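Local atomic coordinates of probable glucarate dehydratase (Mycobacterium smegmatis str. MC2 155, PDB entry 3VDG), a protein that probably catalyses the metal-dependent dehydration of glucarate or a related acid sugar, as a member of the enolase superfamily. Residues 226-230 with 260-265; 97-103 with 143-147; 164-169 with 391-395. All blocks are in the same frame, centred on the assembly; numbering follows the deposited sequence. Where two conformers were deposited one is given.

Interaction 1. Residues 226-230 with 260-265; sequences MAAVE and GLEGVL
With chi1 of Val229 at 171°, CG1 lies anti to the backbone N and is carried out from helix 222-235 toward the turn that ends helix 251-260. Val264 has nearly the same torsion (-176°), and the two side chains cross obliquely, CG1 of Val229 lying 3.8 Å from CG1 of Val264. Val229 CG1 also reaches Leu265 CD2 at 4.0 Å, the two side chains meeting at about a right angle, and Leu261 CD2 at 4.1 Å. One branch of Val229 thus touches three side chains of the segment 261-265.

Met226, one helical turn earlier, runs out from the helix and then bends at its thioether, where chi3 is 74°. The bend lays Met226 CE on the bare backbone of Gly260, 3.7 Å from Gly260 CA, with no side chain between methyl and main chain. Further back along the same side chain, Met226 CG packs against CD1 of Leu261 at 4.1 Å, so the two leucine methyls are shared between Met226 and Val229.

The turn is braced internally by a 2.9 Å bond from Val264 N to Leu261 O. Strand 241-244 supplies the floor, Leu241 lying against Val229 and Val264, and Leu243 against Leu261 and Leu265. Helix 222-235 is thereby joined to the connection leading into strand 267-269, on the outer layer of the barrel domain.

Since the two segments share only van der Waals contacts, their fit depends on the complementary shapes of methyl groups and a glycine backbone, and on the burial of Val229, Leu261 and Leu265, rather than on directional bonds.

Interaction 2. Residues 97-103 with 143-147; sequences VFSTNVI and CLDVQ
Val97 and Val146 form the apolar centre, their side chains meeting at about a right angle with CG2 of Val97 3.9 Å from CG1 of Val146. Beside them Cys143 packs against the start of helix 100-111: its SG lies 3.8 Å from Ile103 CD1, and its CB touches the Thr100 methyl CG2 at the same distance of 3.8 Å.

Outward from this core, Gln147 lies against one face of Phe98. Chi1 of -71° sets Gln147 CG over that face of the Phe98 ring, 3.6 Å from its centroid, in a CH-pi contact; the extended chain beyond then carries the amide onward. The amide continues along the face toward the rim, the two planes only 22° apart, so that amide and ring are stacked.

At the polar edge the Gln147 amide is held by its nitrogen. Gln147 NE2 donates to the carbonyl O of Val97 at 2.8 Å in a fairly straight bond, 159° at the hydrogen, and the acceptor lies close to the amide plane. Its other partner is a water that accepts from Gln147 NE2 at 2.9 Å. That water also donates to Phe98 O and hydrogen-bonds Thr100 OG1 at 2.8 Å, linking the amide to the carbonyl of the turn and to the first residue of the helix. Bonds from NE2 to both a carbonyl and the water, together with the aromatic face, should fix the rotation of this buried amide; Thr100 OG1 has a further partner in Gln324.

The contact joins helix 131-151 to the lead-in of helix 100-111, with Leu63 and Thr65 of strand 55-65 packed against Cys143, Val97 and Val146. On its outer side lies the second subunit, whose Arg153 makes a cation-pi contact with Phe98, while helix 323-336 meets Leu144.

Interaction 3. Residues 164-169 with 391-395; sequences RDAVPF and GEVQV
Strands 166-168 and 392-394 run antiparallel, their axes 162° apart, with Val167 and Val393 as the hydrogen-bonded pair (Val167 N to Val393 O 2.8 Å, Val393 N to Val167 O 3.0 Å) between the non-hydrogen-bonded pairs Ala166-Gln394 and Pro168-Glu392.

Val167 and Val393 share one face of the sheet. There the CG2 methyl of Val393 meets the Phe169 ring obliquely, 3.7 Å from CE2, while Gly391 O sits at the edge of that ring. On the other face, in the conformer modelled, Glu392 has CG between its backbone N and carbonyl carbon (chi1 57°), and its extended chain lays the carboxylate carbon CD 3.5 Å from Ala166 CB. This last contact is less certain because Glu392 has a second conformer. Val395 CG1 packs 3.4 Å from Asp165 O, and the contact also buries Arg164 O, which has no partner in the model.

The ladder is extended by Val395 N to Asp165 O and Phe169 N to Gly391 O, both 2.9 Å; Phe169 N approaches its acceptor nearly in line with the C=O bond (173°), unlike the others. A water donates to the carbonyls of both Asp165 and Val395.

Within the mixed sheet, strand 166-174 stands between strand 213-216 and strand 392-394. Helix 349-360 covers the valine face, with Ala359 on Val167 and Leu352 on Phe169, and Arg164 reaches just past that helix to the carbonyls of Thr362 and Pro363.

Overall arrangement
Along the chain, interaction 2 closes first, within 97-147; interaction 3 then spans 164-395, and interaction 1 falls inside that span. The centres of interactions 1 and 2 are 45 Å apart, on opposite sides of the chain's centre, while interaction 3 lies 27 Å from the first and 25 Å from the second. Interactions 1 and 3 belong to the barrel region: strand 166-174 and strand 241-244, which underlies interaction 1, are members of one mixed sheet. There Asp244, Glu269 and Asn292 bind a sodium ion that probably stands in for the magnesium of enolase-superfamily members. Interaction 2 lies away from this site, near the subunit interface, and its helix 131-151 leads on to strand 166-174.

Interaction 1. Residues 226-230 with 260-265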
ATOM      1  N   MET A 226      -7.566 -34.936 -12.647  1.00 23.51           N
ATOM      2  CA  MET A 226      -7.436 -35.411 -11.266  1.00 27.25           C
ATOM      3  C   MET A 226      -6.464 -36.592 -11.195  1.00 34.53           C
ATOM      4  O   MET A 226      -5.682 -36.712 -10.260  1.00 26.94           O
ATOM      5  CB  MET A 226      -8.802 -35.815 -10.695  1.00 22.03           C
ATOM      6  CG  MET A 226      -9.781 -34.656 -10.580  1.00 26.66           C
ATOM      7  SD  MET A 226     -11.487 -35.142 -10.236  1.00 35.38           S
ATOM      8  CE  MET A 226     -11.395 -35.613  -8.517  1.00 28.33           C
ATOM      9  N   ALA A 227      -6.515 -37.462 -12.196  1.00 27.59           N
ATOM     10  CA  ALA A 227      -5.595 -38.573 -12.257  1.00 27.28           C
ATOM     11  C   ALA A 227      -4.155 -38.096 -12.390  1.00 31.48           C
ATOM     12  O   ALA A 227      -3.267 -38.671 -11.771  1.00 22.86           O
ATOM     13  CB  ALA A 227      -5.961 -39.524 -13.389  1.00 28.54           C
ATOM     14  N   ALA A 228      -3.908 -37.047 -13.181  1.00 24.75           N
ATOM     15  CA  ALA A 228      -2.555 -36.520 -13.271  1.00 24.23           C
ATOM     16  C   ALA A 228      -2.158 -35.926 -11.926  1.00 25.63           C
ATOM     17  O   ALA A 228      -1.027 -36.102 -11.469  1.00 26.22           O
ATOM     18  CB  ALA A 228      -2.426 -35.478 -14.384  1.00 22.26           C
ATOM     19  N   VAL A 229      -3.091 -35.224 -11.287  1.00 24.85           N
ATOM     20  CA  VAL A 229      -2.784 -34.645  -9.985  1.00 22.34           C
ATOM     21  C   VAL A 229      -2.383 -35.743  -8.980  1.00 37.49           C
ATOM     22  O   VAL A 229      -1.361 -35.629  -8.290  1.00 27.00           O
ATOM     23  CB  VAL A 229      -3.915 -33.746  -9.453  1.00 26.29           C
ATOM     24  CG1 VAL A 229      -3.625 -33.358  -8.012  1.00 28.06           C
ATOM     25  CG2 VAL A 229      -4.013 -32.477 -10.311  1.00 24.68           C
ATOM     26  N   GLU A 230      -3.171 -36.812  -8.911  1.00 28.10           N
ATOM     27  CA  GLU A 230      -2.869 -37.906  -7.981  1.00 29.14           C
ATOM     28  C   GLU A 230      -1.555 -38.611  -8.308  1.00 23.98           C
ATOM     29  O   GLU A 230      -0.840 -39.033  -7.400  1.00 31.25           O
ATOM     30  CB  GLU A 230      -4.010 -38.923  -7.920  1.00 32.78           C
ATOM     31  CG  GLU A 230      -5.376 -38.291  -8.029  1.00 50.07           C
ATOM     32  CD  GLU A 230      -6.278 -38.649  -6.872  1.00 86.07           C
ATOM     33  OE1 GLU A 230      -5.778 -38.689  -5.726  1.00 62.79           O
ATOM     34  OE2 GLU A 230      -7.487 -38.861  -7.111  1.00 72.14           O
ATOM     35  N   GLY A 260     -13.120 -34.457  -4.590  1.00 27.12           N
ATOM     36  CA  GLY A 260     -12.250 -35.551  -4.965  1.00 32.18           C
ATOM     37  C   GLY A 260     -10.786 -35.284  -4.704  1.00 40.91           C
ATOM     38  O   GLY A 260     -10.007 -36.212  -4.572  1.00 29.58           O
ATOM     39  N   LEU A 261     -10.389 -34.019  -4.636  1.00 31.84           N
ATOM     40  CA  LEU A 261      -8.982 -33.709  -4.373  1.00 25.06           C
ATOM     41  C   LEU A 261      -8.756 -33.160  -2.956  1.00 30.16           C
ATOM     42  O   LEU A 261      -7.707 -32.561  -2.664  1.00 30.33           O
ATOM     43  CB  LEU A 261      -8.423 -32.754  -5.439  1.00 26.68           C
ATOM     44  CG  LEU A 261      -8.308 -33.320  -6.861  1.00 26.88           C
ATOM     45  CD1 LEU A 261      -7.859 -32.230  -7.831  1.00 24.49           C
ATOM     46  CD2 LEU A 261      -7.371 -34.520  -6.906  1.00 29.44           C
ATOM     47  N   GLU A 262      -9.736 -33.358  -2.079  1.00 26.45           N
ATOM     48  CA  GLU A 262      -9.583 -32.943  -0.695  1.00 28.50           C
ATOM     49  C   GLU A 262      -8.250 -33.465  -0.158  1.00 30.82           C
ATOM     50  O   GLU A 262      -7.911 -34.625  -0.359  1.00 30.79           O
ATOM     51  CB  GLU A 262     -10.739 -33.463   0.167  1.00 31.55           C
ATOM     52  CG  GLU A 262     -10.543 -33.171   1.650  1.00 42.39           C
ATOM     53  CD  GLU A 262     -11.821 -33.291   2.459  1.00 66.66           C
ATOM     54  OE1 GLU A 262     -12.823 -33.794   1.919  1.00 65.92           O
ATOM     55  OE2 GLU A 262     -11.832 -32.872   3.635  1.00 61.17           O
ATOM     56  N   GLY A 263      -7.482 -32.598   0.492  1.00 35.29           N
ATOM     57  CA  GLY A 263      -6.219 -32.998   1.112  1.00 31.02           C
ATOM     58  C   GLY A 263      -5.060 -33.175   0.149  1.00 39.32           C
ATOM     59  O   GLY A 263      -3.954 -33.509   0.561  1.00 34.90           O
ATOM     60  N   VAL A 264      -5.300 -32.952  -1.139  1.00 29.07           N
ATOM     61  CA  VAL A 264      -4.247 -33.105  -2.135  1.00 22.31           C
ATOM     62  C   VAL A 264      -3.723 -31.752  -2.653  1.00 25.62           C
ATOM     63  O   VAL A 264      -2.512 -31.593  -2.873  1.00 29.66           O
ATOM     64  CB  VAL A 264      -4.727 -33.958  -3.335  1.00 31.45           C
ATOM     65  CG1 VAL A 264      -3.591 -34.177  -4.316  1.00 30.98           C
ATOM     66  CG2 VAL A 264      -5.264 -35.305  -2.864  1.00 32.86           C
ATOM     67  N   LEU A 265      -4.623 -30.783  -2.845  1.00 26.10           N
ATOM     68  CA  LEU A 265      -4.238 -29.470  -3.404  1.00 27.89           C
ATOM     69  C   LEU A 265      -3.957 -28.435  -2.339  1.00 30.30           C
ATOM     70  O   LEU A 265      -4.678 -28.329  -1.363  1.00 30.72           O
ATOM     71  CB  LEU A 265      -5.335 -28.908  -4.309  1.00 24.73           C
ATOM     72  CG  LEU A 265      -5.665 -29.662  -5.591  1.00 27.08           C
ATOM     73  CD1 LEU A 265      -6.804 -28.937  -6.305  1.00 27.06           C
ATOM     74  CD2 LEU A 265      -4.448 -29.788  -6.498  1.00 25.12           C
TER

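Interaction 2. Residues 97-103 with 143-147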
ATOM      1  N   VAL A  97      12.084  10.405 -12.055  1.00 20.97           N
ATOM      2  CA  VAL A  97      11.843   8.964 -11.925  1.00 18.86           C
ATOM      3  C   VAL A  97      11.356   8.626 -10.527  1.00 21.87           C
ATOM      4  O   VAL A  97      10.944   7.503 -10.295  1.00 17.49           O
ATOM      5  CB  VAL A  97      13.105   8.109 -12.230  1.00 19.82           C
ATOM      6  CG1 VAL A  97      13.524   8.257 -13.693  1.00 20.11           C
ATOM      7  CG2 VAL A  97      14.262   8.469 -11.302  1.00 18.35           C
ATOM      8  N   PHE A  98      11.425   9.580  -9.593  1.00 18.80           N
ATOM      9  CA  PHE A  98      10.870   9.366  -8.255  1.00 19.93           C
ATOM     10  C   PHE A  98       9.392   9.765  -8.179  1.00 25.39           C
ATOM     11  O   PHE A  98       8.705   9.472  -7.195  1.00 23.87           O
ATOM     12  CB  PHE A  98      11.678  10.140  -7.201  1.00 16.41           C
ATOM     13  CG  PHE A  98      13.045   9.560  -6.951  1.00 18.37           C
ATOM     14  CD1 PHE A  98      13.231   8.588  -5.972  1.00 15.55           C
ATOM     15  CD2 PHE A  98      14.141   9.975  -7.700  1.00 19.27           C
ATOM     16  CE1 PHE A  98      14.476   8.038  -5.736  1.00 15.65           C
ATOM     17  CE2 PHE A  98      15.392   9.422  -7.474  1.00 15.75           C
ATOM     18  CZ  PHE A  98      15.564   8.455  -6.494  1.00 17.65           C
ATOM     19  N   SER A  99       8.898  10.423  -9.220  1.00 17.87           N
ATOM     20  CA  SER A  99       7.500  10.890  -9.215  1.00 19.28           C
ATOM     21  C   SER A  99       6.556   9.894  -9.903  1.00 20.69           C
ATOM     22  O   SER A  99       5.852  10.241 -10.848  1.00 20.18           O
ATOM     23  CB  SER A  99       7.375  12.268  -9.871  1.00 21.71           C
ATOM     24  OG  SER A  99       8.082  13.265  -9.144  1.00 23.02           O
ATOM     25  N   THR A 100       6.512   8.668  -9.401  1.00 18.23           N
ATOM     26  CA  THR A 100       5.716   7.630 -10.031  1.00 19.55           C
ATOM     27  C   THR A 100       4.202   7.863  -9.899  1.00 17.77           C
ATOM     28  O   THR A 100       3.451   7.463 -10.783  1.00 18.92           O
ATOM     29  CB  THR A 100       6.128   6.219  -9.543  1.00 22.40           C
ATOM     30  OG1 THR A 100       6.109   6.199  -8.113  1.00 17.84           O
ATOM     31  CG2 THR A 100       7.568   5.887 -10.044  1.00 18.32           C
ATOM     32  N   ASN A 101       3.756   8.529  -8.831  1.00 18.26           N
ATOM     33  CA  ASN A 101       2.324   8.872  -8.705  1.00 16.76           C
ATOM     34  C   ASN A 101       1.901   9.789  -9.853  1.00 15.95           C
ATOM     35  O   ASN A 101       0.883   9.565 -10.513  1.00 20.76           O
ATOM     36  CB  ASN A 101       2.021   9.584  -7.384  1.00 15.80           C
ATOM     37  CG  ASN A 101       2.099   8.654  -6.177  1.00 22.63           C
ATOM     38  OD1 ASN A 101       1.874   7.452  -6.297  1.00 21.85           O
ATOM     39  ND2 ASN A 101       2.441   9.212  -5.015  1.00 21.36           N
ATOM     40  N   VAL A 102       2.692  10.838 -10.076  1.00 15.63           N
ATOM     41  CA  VAL A 102       2.413  11.786 -11.145  1.00 19.28           C
ATOM     42  C   VAL A 102       2.473  11.077 -12.504  1.00 20.17           C
ATOM     43  O   VAL A 102       1.661  11.342 -13.386  1.00 21.66           O
ATOM     44  CB  VAL A 102       3.441  12.957 -11.119  1.00 20.47           C
ATOM     45  CG1 VAL A 102       3.484  13.672 -12.453  1.00 26.41           C
ATOM     46  CG2 VAL A 102       3.119  13.938  -9.987  1.00 21.22           C
ATOM     47  N   ILE A 103       3.445  10.180 -12.669  1.00 18.52           N
ATOM     48  CA  ILE A 103       3.642   9.497 -13.938  1.00 18.75           C
ATOM     49  C   ILE A 103       2.415   8.648 -14.277  1.00 22.22           C
ATOM     50  O   ILE A 103       1.957   8.630 -15.422  1.00 21.97           O
ATOM     51  CB  ILE A 103       4.965   8.692 -13.959  1.00 21.19           C
ATOM     52  CG1 ILE A 103       6.161   9.650 -14.140  1.00 16.53           C
ATOM     53  CG2 ILE A 103       4.992   7.659 -15.082  1.00 19.34           C
ATOM     54  CD1 ILE A 103       7.478   8.993 -13.782  1.00 19.17           C
ATOM     55  N   CYS A 143      11.380   2.950 -13.689  1.00 16.72           N
ATOM     56  CA  CYS A 143      11.643   4.069 -12.764  1.00 15.04           C
ATOM     57  C   CYS A 143      12.296   3.578 -11.478  1.00 16.50           C
ATOM     58  O   CYS A 143      13.257   4.189 -10.985  1.00 16.02           O
ATOM     59  CB  CYS A 143      10.358   4.838 -12.407  1.00 14.38           C
ATOM     60  SG  CYS A 143       9.809   6.006 -13.676  1.00 20.25           S
ATOM     61  N   LEU A 144      11.775   2.491 -10.918  1.00 16.51           N
ATOM     62  CA  LEU A 144      12.369   1.942  -9.689  1.00 18.75           C
ATOM     63  C   LEU A 144      13.802   1.468  -9.949  1.00 16.90           C
ATOM     64  O   LEU A 144      14.675   1.569  -9.080  1.00 17.00           O
ATOM     65  CB  LEU A 144      11.527   0.782  -9.152  1.00 16.78           C
ATOM     66  CG  LEU A 144      10.148   1.198  -8.606  1.00 20.34           C
ATOM     67  CD1 LEU A 144       9.367  -0.035  -8.155  1.00 23.45           C
ATOM     68  CD2 LEU A 144      10.297   2.158  -7.445  1.00 20.70           C
ATOM     69  N   ASP A 145      14.026   0.882 -11.124  1.00 17.67           N
ATOM     70  CA  ASP A 145      15.370   0.452 -11.511  1.00 15.87           C
ATOM     71  C   ASP A 145      16.314   1.682 -11.484  1.00 18.87           C
ATOM     72  O   ASP A 145      17.391   1.627 -10.896  1.00 20.09           O
ATOM     73  CB  ASP A 145      15.313  -0.218 -12.904  1.00 17.25           C
ATOM     74  CG  ASP A 145      16.642  -0.846 -13.353  1.00 23.73           C
ATOM     75  OD1 ASP A 145      17.583  -1.027 -12.541  1.00 25.42           O
ATOM     76  OD2 ASP A 145      16.735  -1.177 -14.564  1.00 21.28           O
ATOM     77  N   VAL A 146      15.908   2.792 -12.102  1.00 16.53           N
ATOM     78  CA  VAL A 146      16.724   4.017 -12.041  1.00 18.11           C
ATOM     79  C   VAL A 146      16.870   4.528 -10.600  1.00 19.45           C
ATOM     80  O   VAL A 146      17.976   4.855 -10.162  1.00 19.87           O
ATOM     81  CB  VAL A 146      16.195   5.144 -12.959  1.00 19.28           C
ATOM     82  CG1 VAL A 146      17.118   6.370 -12.875  1.00 17.53           C
ATOM     83  CG2 VAL A 146      16.133   4.656 -14.414  1.00 19.87           C
ATOM     84  N   GLN A 147      15.778   4.550  -9.843  1.00 16.94           N
ATOM     85  CA  GLN A 147      15.882   4.983  -8.442  1.00 17.33           C
ATOM     86  C   GLN A 147      16.966   4.176  -7.736  1.00 18.98           C
ATOM     87  O   GLN A 147      17.787   4.731  -7.004  1.00 18.33           O
ATOM     88  CB  GLN A 147      14.555   4.784  -7.708  1.00 13.40           C
ATOM     89  CG  GLN A 147      13.459   5.752  -8.136  1.00 13.51           C
ATOM     90  CD  GLN A 147      12.177   5.518  -7.372  1.00 19.48           C
ATOM     91  OE1 GLN A 147      12.213   5.054  -6.243  1.00 17.76           O
ATOM     92  NE2 GLN A 147      11.043   5.852  -7.975  1.00 17.15           N
TER
HETATM   93  O   HOH W   1       8.475   6.314  -6.658  1.00 34.26           O

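Interaction 3. Residues 164-169 with 391-395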
ATOM      1  N   ARG A 164      13.209 -11.879   2.985  1.00 22.68           N
ATOM      2  CA  ARG A 164      13.757 -13.231   2.728  1.00 21.32           C
ATOM      3  C   ARG A 164      14.871 -13.075   1.696  1.00 19.97           C
ATOM      4  O   ARG A 164      14.841 -12.133   0.901  1.00 24.22           O
ATOM      5  CB  ARG A 164      12.674 -14.214   2.245  1.00 26.41           C
ATOM      6  CG  ARG A 164      11.885 -13.753   1.006  1.00 20.88           C
ATOM      7  CD  ARG A 164      10.700 -14.675   0.692  1.00 23.20           C
ATOM      8  NE  ARG A 164       9.685 -14.708   1.751  1.00 18.75           N
ATOM      9  CZ  ARG A 164       8.679 -13.842   1.872  1.00 29.39           C
ATOM     10  NH1 ARG A 164       7.834 -13.961   2.881  1.00 26.03           N
ATOM     11  NH2 ARG A 164       8.520 -12.840   1.002  1.00 19.79           N
ATOM     12  N   ASP A 165      15.855 -13.975   1.699  1.00 22.26           N
ATOM     13  CA  ASP A 165      16.983 -13.761   0.797  0.50 25.54           C
ATOM     14  C   ASP A 165      16.800 -14.443  -0.559  1.00 23.11           C
ATOM     15  O   ASP A 165      17.564 -14.196  -1.490  1.00 22.78           O
ATOM     16  CB  ASP A 165      18.330 -14.123   1.450  0.50 41.83           C
ATOM     17  CG  ASP A 165      18.481 -15.608   1.717  0.50 38.09           C
ATOM     18  OD1 ASP A 165      19.548 -16.007   2.232  0.50 82.09           O
ATOM     19  OD2 ASP A 165      17.545 -16.377   1.413  0.50 49.41           O
ATOM     20  N   ALA A 166      15.767 -15.265  -0.686  1.00 21.10           N
ATOM     21  CA  ALA A 166      15.558 -16.022  -1.919  1.00 23.97           C
ATOM     22  C   ALA A 166      14.065 -16.226  -2.107  1.00 21.38           C
ATOM     23  O   ALA A 166      13.336 -16.323  -1.135  1.00 22.26           O
ATOM     24  CB  ALA A 166      16.243 -17.383  -1.804  1.00 24.39           C
ATOM     25  N   VAL A 167      13.621 -16.305  -3.353  1.00 19.48           N
ATOM     26  CA  VAL A 167      12.191 -16.443  -3.643  1.00 18.65           C
ATOM     27  C   VAL A 167      11.904 -17.810  -4.285  1.00 20.29           C
ATOM     28  O   VAL A 167      12.451 -18.131  -5.331  1.00 20.52           O
ATOM     29  CB  VAL A 167      11.732 -15.343  -4.610  1.00 19.71           C
ATOM     30  CG1 VAL A 167      10.277 -15.575  -5.011  1.00 21.32           C
ATOM     31  CG2 VAL A 167      11.888 -13.972  -3.940  1.00 18.34           C
ATOM     32  N   PRO A 168      11.036 -18.613  -3.653  1.00 21.49           N
ATOM     33  CA  PRO A 168      10.705 -19.939  -4.188  1.00 21.63           C
ATOM     34  C   PRO A 168       9.683 -19.860  -5.320  1.00 21.43           C
ATOM     35  O   PRO A 168       8.753 -19.050  -5.261  1.00 21.87           O
ATOM     36  CB  PRO A 168      10.124 -20.677  -2.965  1.00 25.35           C
ATOM     37  CG  PRO A 168       9.613 -19.597  -2.079  1.00 33.51           C
ATOM     38  CD  PRO A 168      10.538 -18.419  -2.281  1.00 23.43           C
ATOM     39  N   PHE A 169       9.884 -20.677  -6.351  1.00 20.17           N
ATOM     40  CA  PHE A 169       8.989 -20.737  -7.489  1.00 22.28           C
ATOM     41  C   PHE A 169       8.439 -22.152  -7.643  1.00 28.72           C
ATOM     42  O   PHE A 169       8.989 -23.116  -7.088  1.00 22.30           O
ATOM     43  CB  PHE A 169       9.709 -20.337  -8.768  1.00 22.43           C
ATOM     44  CG  PHE A 169       9.995 -18.867  -8.864  1.00 24.83           C
ATOM     45  CD1 PHE A 169       9.168 -18.027  -9.608  1.00 20.35           C
ATOM     46  CD2 PHE A 169      11.092 -18.320  -8.207  1.00 21.90           C
ATOM     47  CE1 PHE A 169       9.424 -16.657  -9.691  1.00 19.49           C
ATOM     48  CE2 PHE A 169      11.358 -16.959  -8.293  1.00 24.45           C
ATOM     49  CZ  PHE A 169      10.523 -16.127  -9.029  1.00 23.86           C
ATOM     50  N   GLY A 391      15.043 -24.559  -6.471  1.00 20.91           N
ATOM     51  CA  GLY A 391      13.661 -24.089  -6.678  1.00 23.96           C
ATOM     52  C   GLY A 391      13.483 -22.600  -6.363  1.00 30.12           C
ATOM     53  O   GLY A 391      12.381 -22.091  -6.438  1.00 24.74           O
ATOM     54  N   GLU A 392      14.569 -21.903  -6.020  1.00 23.11           N
ATOM     55  CA  GLU A 392      14.453 -20.510  -5.603  0.50 23.02           C
ATOM     56  C   GLU A 392      15.505 -19.649  -6.280  1.00 24.23           C
ATOM     57  O   GLU A 392      16.523 -20.154  -6.771  1.00 24.86           O
ATOM     58  CB  GLU A 392      14.546 -20.398  -4.078  0.50 19.09           C
ATOM     59  CG  GLU A 392      15.835 -20.986  -3.530  0.50 24.52           C
ATOM     60  CD  GLU A 392      15.947 -20.906  -2.024  0.50 34.24           C
ATOM     61  OE1 GLU A 392      17.092 -20.964  -1.528  0.50 31.71           O
ATOM     62  OE2 GLU A 392      14.904 -20.788  -1.342  0.50 48.84           O
ATOM     63  N   VAL A 393      15.227 -18.346  -6.353  1.00 22.02           N
ATOM     64  CA  VAL A 393      16.159 -17.378  -6.937  1.00 20.59           C
ATOM     65  C   VAL A 393      16.573 -16.413  -5.823  1.00 22.25           C
ATOM     66  O   VAL A 393      15.712 -15.839  -5.158  1.00 21.24           O
ATOM     67  CB  VAL A 393      15.507 -16.545  -8.062  1.00 22.29           C
ATOM     68  CG1 VAL A 393      16.523 -15.562  -8.662  1.00 19.09           C
ATOM     69  CG2 VAL A 393      14.912 -17.461  -9.132  1.00 22.97           C
ATOM     70  N   GLN A 394      17.856 -16.256  -5.608  1.00 22.12           N
ATOM     71  CA  GLN A 394      18.353 -15.344  -4.612  0.50 23.91           C
ATOM     72  C   GLN A 394      18.052 -13.888  -5.019  1.00 20.19           C
ATOM     73  O   GLN A 394      18.228 -13.570  -6.136  1.00 21.27           O
ATOM     74  CB  GLN A 394      19.843 -15.562  -4.431  0.50 32.74           C
ATOM     75  CG  GLN A 394      20.421 -14.690  -3.356  0.50 35.44           C
ATOM     76  CD  GLN A 394      21.719 -15.221  -2.756  0.50 73.51           C
ATOM     77  OE1 GLN A 394      22.669 -15.536  -3.466  0.50 45.14           O
ATOM     78  NE2 GLN A 394      21.755 -15.306  -1.433  0.50 42.78           N
ATOM     79  N   VAL A 395      17.600 -13.049  -4.117  1.00 22.24           N
ATOM     80  CA  VAL A 395      17.296 -11.662  -4.488  1.00 21.02           C
ATOM     81  C   VAL A 395      18.628 -10.940  -4.757  1.00 21.50           C
ATOM     82  O   VAL A 395      19.542 -11.050  -3.953  1.00 20.38           O
ATOM     83  CB  VAL A 395      16.411 -10.956  -3.428  1.00 28.42           C
ATOM     84  CG1 VAL A 395      17.090 -10.883  -2.075  1.00 34.04           C
ATOM     85  CG2 VAL A 395      16.011  -9.561  -3.892  1.00 24.92           C
TER
HETATM   86  O   HOH W   2      20.124 -12.426  -1.396  1.00 48.59           O